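Local coordinates for protein CRISPR system CMR subunit Cmr7 1 (Sulfolobus solfataricus, PDB 2X5Q) that is a subunit of the CMR ribonucleoprotein complex in CRISPR antiviral defence, joining it possibly as a homodimer, at residues Leu14-Thr17 with Asn18-Ser22; Asp156-Leu159 with Ala160-Ala164. All coordinates share one frame; numbering follows the deposited sequence.

Contact 1 of 2, residues Leu14-Thr17 with Asn18-Ser22; sequences LPIT and NSISS
A type I beta turn from Thr17 to Ile20 joins strand 11-15 to strand 21-23, and the hydroxyl of Thr17 closes an ST turn at its start. With OG1 held between the backbone N and the carbonyl carbon (chi1 74°), the oxygen turns toward the chain ahead and accepts a hydrogen bond from Ser19 N, 3.0 Å from Thr17 OG1 and fairly straight at 161°. Two branches of Ile20 then fold back on the incoming chain. Its chi1 of 73° directs CG1 back, and the extended chain beyond carries CD1 to the residues before the turn: Ile20 CD1 meets Leu14 CD2 at 4.0 Å, the two side chains crossing at about a right angle, while Ile16 approaches at a slant, its CD1 3.9 Å from Ile20 CD1. All three are buried, and Ile16 also rests on Ile154 of helix 148-162. The outer corner is polar: the Asn18 amide bonds through OD1 to Asp147 N and through ND2 to Ser145 O, and Ser19 OG bonds to Glu66. The other branch of Ile20, CG2, touches two oxygens that lie roughly at a right angle seen from it, Pro15 O and Thr17 OG1, each 3.4 Å away.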
loop_
_atom_site.group_PDB
_atom_site.type_symbol
_atom_site.label_atom_id
_atom_site.label_comp_id
_atom_site.label_asym_id
_atom_site.label_seq_id
_atom_site.Cartn_x
_atom_site.Cartn_y
_atom_site.Cartn_z
ATOM N N LEU A 14 8.770 -11.066 -8.448
ATOM C CA LEU A 14 8.932 -12.429 -7.965
ATOM C C LEU A 14 9.213 -12.322 -6.474
ATOM O O LEU A 14 10.315 -11.929 -6.087
ATOM C CB LEU A 14 10.083 -13.106 -8.727
ATOM C CG LEU A 14 10.439 -14.580 -8.545
ATOM C CD1 LEU A 14 11.416 -15.004 -9.643
ATOM C CD2 LEU A 14 11.035 -14.885 -7.204
ATOM N N PRO A 15 8.209 -12.632 -5.628
ATOM C CA PRO A 15 8.477 -12.698 -4.189
ATOM C C PRO A 15 9.487 -13.779 -3.850
ATOM O O PRO A 15 9.370 -14.911 -4.340
ATOM C CB PRO A 15 7.108 -13.053 -3.566
ATOM C CG PRO A 15 6.104 -12.787 -4.613
ATOM C CD PRO A 15 6.807 -12.948 -5.940
ATOM N N ILE A 16 10.473 -13.445 -3.022
ATOM C CA ILE A 16 11.431 -14.444 -2.553
ATOM C C ILE A 16 11.020 -14.905 -1.146
ATOM O O ILE A 16 11.199 -14.170 -0.159
ATOM C CB ILE A 16 12.860 -13.875 -2.565
ATOM C CG1 ILE A 16 13.214 -13.365 -3.970
ATOM C CG2 ILE A 16 13.890 -14.918 -2.095
ATOM C CD1 ILE A 16 13.261 -14.436 -5.032
ATOM N N THR A 17 10.433 -16.102 -1.066
ATOM C CA THR A 17 10.004 -16.691 0.203
ATOM C C THR A 17 10.610 -18.068 0.368
ATOM O O THR A 17 11.205 -18.584 -0.563
ATOM C CB THR A 17 8.479 -16.896 0.263
ATOM O OG1 THR A 17 8.124 -17.998 -0.570
ATOM C CG2 THR A 17 7.719 -15.660 -0.181
ATOM N N ASN A 18 10.383 -18.690 1.536
ATOM C CA ASN A 18 10.787 -20.078 1.776
ATOM C C ASN A 18 10.051 -21.131 0.945
ATOM O O ASN A 18 10.446 -22.299 0.983
ATOM C CB ASN A 18 10.616 -20.465 3.257
ATOM C CG ASN A 18 11.668 -19.847 4.152
ATOM O OD1 ASN A 18 12.867 -20.029 3.934
ATOM N ND2 ASN A 18 11.223 -19.126 5.181
ATOM N N SER A 19 8.990 -20.753 0.225
ATOM C CA SER A 19 8.164 -21.739 -0.482
ATOM C C SER A 19 8.252 -21.745 -2.009
ATOM O O SER A 19 7.612 -22.583 -2.664
ATOM C CB SER A 19 6.706 -21.585 -0.054
ATOM O OG SER A 19 6.588 -21.851 1.329
ATOM N N ILE A 20 9.034 -20.836 -2.582
ATOM C CA ILE A 20 9.130 -20.775 -4.033
ATOM C C ILE A 20 9.975 -21.945 -4.528
ATOM O O ILE A 20 10.831 -22.464 -3.811
ATOM C CB ILE A 20 9.667 -19.411 -4.535
ATOM C CG1 ILE A 20 11.166 -19.259 -4.262
ATOM C CG2 ILE A 20 8.872 -18.261 -3.889
ATOM C CD1 ILE A 20 11.762 -18.005 -4.849
ATOM N N SER A 21 9.700 -22.372 -5.748
ATOM C CA SER A 21 10.444 -23.469 -6.363
ATOM C C SER A 21 10.487 -23.259 -7.859
ATOM O O SER A 21 9.537 -22.744 -8.450
ATOM C CB SER A 21 9.778 -24.812 -6.054
ATOM O OG SER A 21 8.472 -24.863 -6.600
ATOM N N SER A 22 11.589 -23.660 -8.468
ATOM C CA SER A 22 11.686 -23.681 -9.918
ATOM C C SER A 22 10.791 -24.794 -10.477
ATOM O O SER A 22 10.715 -25.876 -9.915
ATOM C CB SER A 22 13.143 -23.891 -10.336
ATOM O OG SER A 22 13.235 -24.470 -11.621
#

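Contact 2 of 2, residues Asp156-Leu159 with Ala160-Ala164; sequences DNVL and AKIYA
Leu159 and Tyr163 lie side by side on the buried side of the chain, pointing the same way, with Leu159 CD2 4.1 Å from Tyr163 CE2. At their backbone end Tyr163 N gives a hydrogen bond to Leu159 O at 2.8 Å. The same carbonyl oxygen meets the ring at its edge, near the ring plane, 3.4 Å from Tyr163 CD2. One ring face carries CG2 of Ile162, offset toward the rim, and the phenol OH reaches the backbone O of Ser46. Next to this pair Val158 and Ile162 also run alongside each other, with Val158 CG1 3.9 Å from Ile162 CD1. This is the last turn of helix 148-162, where a wider pi-type turn at Asp156-Leu159 precedes the end and Tyr163 is both the first residue to leave helical angles and the N-cap position of helix 164-169. Two N-H groups grip Val158 O: Ile162 N, 3.0 Å away and almost straight at 173°, and the more bent bond of Lys161 N, also 3.0 Å from Val158 O but 62° above the carbonyl plane. The solvent side is looser. There Lys161 doubles back along the helix, its chain bent at chi2 (-25°, away from the usual staggered values) and again at chi4. Lys161 CG, set beside the backbone N, lies 3.3 Å from Asn157 O, and the two bends then bring Lys161 NZ to 2.8 Å from Asp156 O. A water spans the exposed edge by weak hydrogen bonds, accepting from Lys161 NZ and donating to Asn157 O.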
loop_
_atom_site.group_PDB
_atom_site.type_symbol
_atom_site.label_atom_id
_atom_site.label_comp_id
_atom_site.label_asym_id
_atom_site.label_seq_id
_atom_site.Cartn_x
_atom_site.Cartn_y
_atom_site.Cartn_z
ATOM N N ASP A 156 20.702 -21.759 -6.100
ATOM C CA ASP A 156 21.103 -22.836 -7.026
ATOM C C ASP A 156 20.019 -23.237 -8.033
ATOM O O ASP A 156 20.327 -23.655 -9.154
ATOM C CB ASP A 156 21.519 -24.089 -6.250
ATOM C CG ASP A 156 22.747 -23.867 -5.388
ATOM O OD1 ASP A 156 23.546 -22.946 -5.671
ATOM O OD2 ASP A 156 22.897 -24.616 -4.415
ATOM N N ASN A 157 18.764 -23.130 -7.625
ATOM C CA ASN A 157 17.645 -23.566 -8.445
ATOM C C ASN A 157 16.856 -22.423 -9.047
ATOM O O ASN A 157 16.136 -22.644 -10.007
ATOM C CB ASN A 157 16.668 -24.423 -7.627
ATOM C CG ASN A 157 17.234 -25.774 -7.248
ATOM O OD1 ASN A 157 18.319 -26.164 -7.683
ATOM N ND2 ASN A 157 16.481 -26.511 -6.430
ATOM N N VAL A 158 16.941 -21.223 -8.476
ATOM C CA VAL A 158 16.149 -20.098 -8.984
ATOM C C VAL A 158 17.032 -19.048 -9.650
ATOM O O VAL A 158 16.965 -18.886 -10.866
ATOM C CB VAL A 158 15.240 -19.498 -7.889
ATOM C CG1 VAL A 158 14.502 -18.259 -8.391
ATOM C CG2 VAL A 158 14.255 -20.545 -7.430
ATOM N N LEU A 159 17.863 -18.352 -8.878
ATOM C CA LEU A 159 18.708 -17.292 -9.450
ATOM C C LEU A 159 19.691 -17.821 -10.514
ATOM O O LEU A 159 19.966 -17.145 -11.521
ATOM C CB LEU A 159 19.468 -16.534 -8.351
ATOM C CG LEU A 159 18.654 -15.744 -7.319
ATOM C CD1 LEU A 159 19.564 -14.874 -6.455
ATOM C CD2 LEU A 159 17.572 -14.895 -7.979
ATOM N N ALA A 160 20.199 -19.026 -10.302
ATOM C CA ALA A 160 21.110 -19.665 -11.241
ATOM C C ALA A 160 20.416 -20.094 -12.531
ATOM O O ALA A 160 21.083 -20.339 -13.537
ATOM C CB ALA A 160 21.782 -20.862 -10.588
ATOM N N LYS A 161 19.088 -20.192 -12.513
ATOM C CA LYS A 161 18.345 -20.475 -13.734
ATOM C C LYS A 161 17.997 -19.187 -14.481
ATOM O O LYS A 161 18.240 -19.093 -15.702
ATOM C CB LYS A 161 17.101 -21.320 -13.445
ATOM C CG LYS A 161 17.402 -22.770 -13.070
ATOM C CD LYS A 161 18.761 -23.290 -13.613
ATOM C CE LYS A 161 19.155 -24.668 -13.070
ATOM N NZ LYS A 161 19.322 -24.693 -11.570
ATOM N N ILE A 162 17.472 -18.205 -13.754
ATOM C CA ILE A 162 17.110 -16.916 -14.330
ATOM C C ILE A 162 18.362 -16.234 -14.875
ATOM O O ILE A 162 18.371 -15.772 -16.003
ATOM C CB ILE A 162 16.420 -15.964 -13.301
ATOM C CG1 ILE A 162 15.150 -16.583 -12.711
ATOM C CG2 ILE A 162 16.024 -14.648 -13.961
ATOM C CD1 ILE A 162 14.599 -15.818 -11.476
ATOM N N TYR A 163 19.411 -16.194 -14.064
ATOM C CA TYR A 163 20.669 -15.542 -14.428
ATOM C C TYR A 163 21.751 -16.588 -14.674
ATOM O O TYR A 163 22.852 -16.468 -14.154
ATOM C CB TYR A 163 21.115 -14.601 -13.313
ATOM C CG TYR A 163 20.079 -13.581 -12.910
ATOM C CD1 TYR A 163 20.000 -12.354 -13.556
ATOM C CD2 TYR A 163 19.184 -13.837 -11.891
ATOM C CE1 TYR A 163 19.057 -11.409 -13.193
ATOM C CE2 TYR A 163 18.235 -12.893 -11.518
ATOM C CZ TYR A 163 18.173 -11.688 -12.172
ATOM O OH TYR A 163 17.226 -10.747 -11.820
ATOM N N ALA A 164 21.423 -17.611 -15.462
ATOM C CA ALA A 164 22.334 -18.729 -15.769
ATOM C C ALA A 164 23.711 -18.303 -16.296
ATOM O O ALA A 164 24.737 -18.744 -15.784
ATOM C CB ALA A 164 21.663 -19.691 -16.766
HETATM O O HOH W 1 16.346 -25.382 -11.859
#

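From the N terminus, strand 11-15 of the mixed sheet runs into contact 1, a tight turn that closes at once and passes the chain to strand 21-23, an outermost strand, within this chain, of the four-stranded antiparallel sheet. Contact 2 follows much later, at the end of helix 148-162, where the chain turns into helix 164-169. The two are in series and neither nest nor cross, yet they touch in space, their centres about 12 Å apart. Leu14 CD1 packs 3.8 Å from Ile162 CD1, and Ser22 CB lies 3.3 Å from Asn157 O. Strand 80-86 is common ground: Ile84 shares backbone hydrogen bonding with Leu14 and carries the side chains of Leu159 and Ile162.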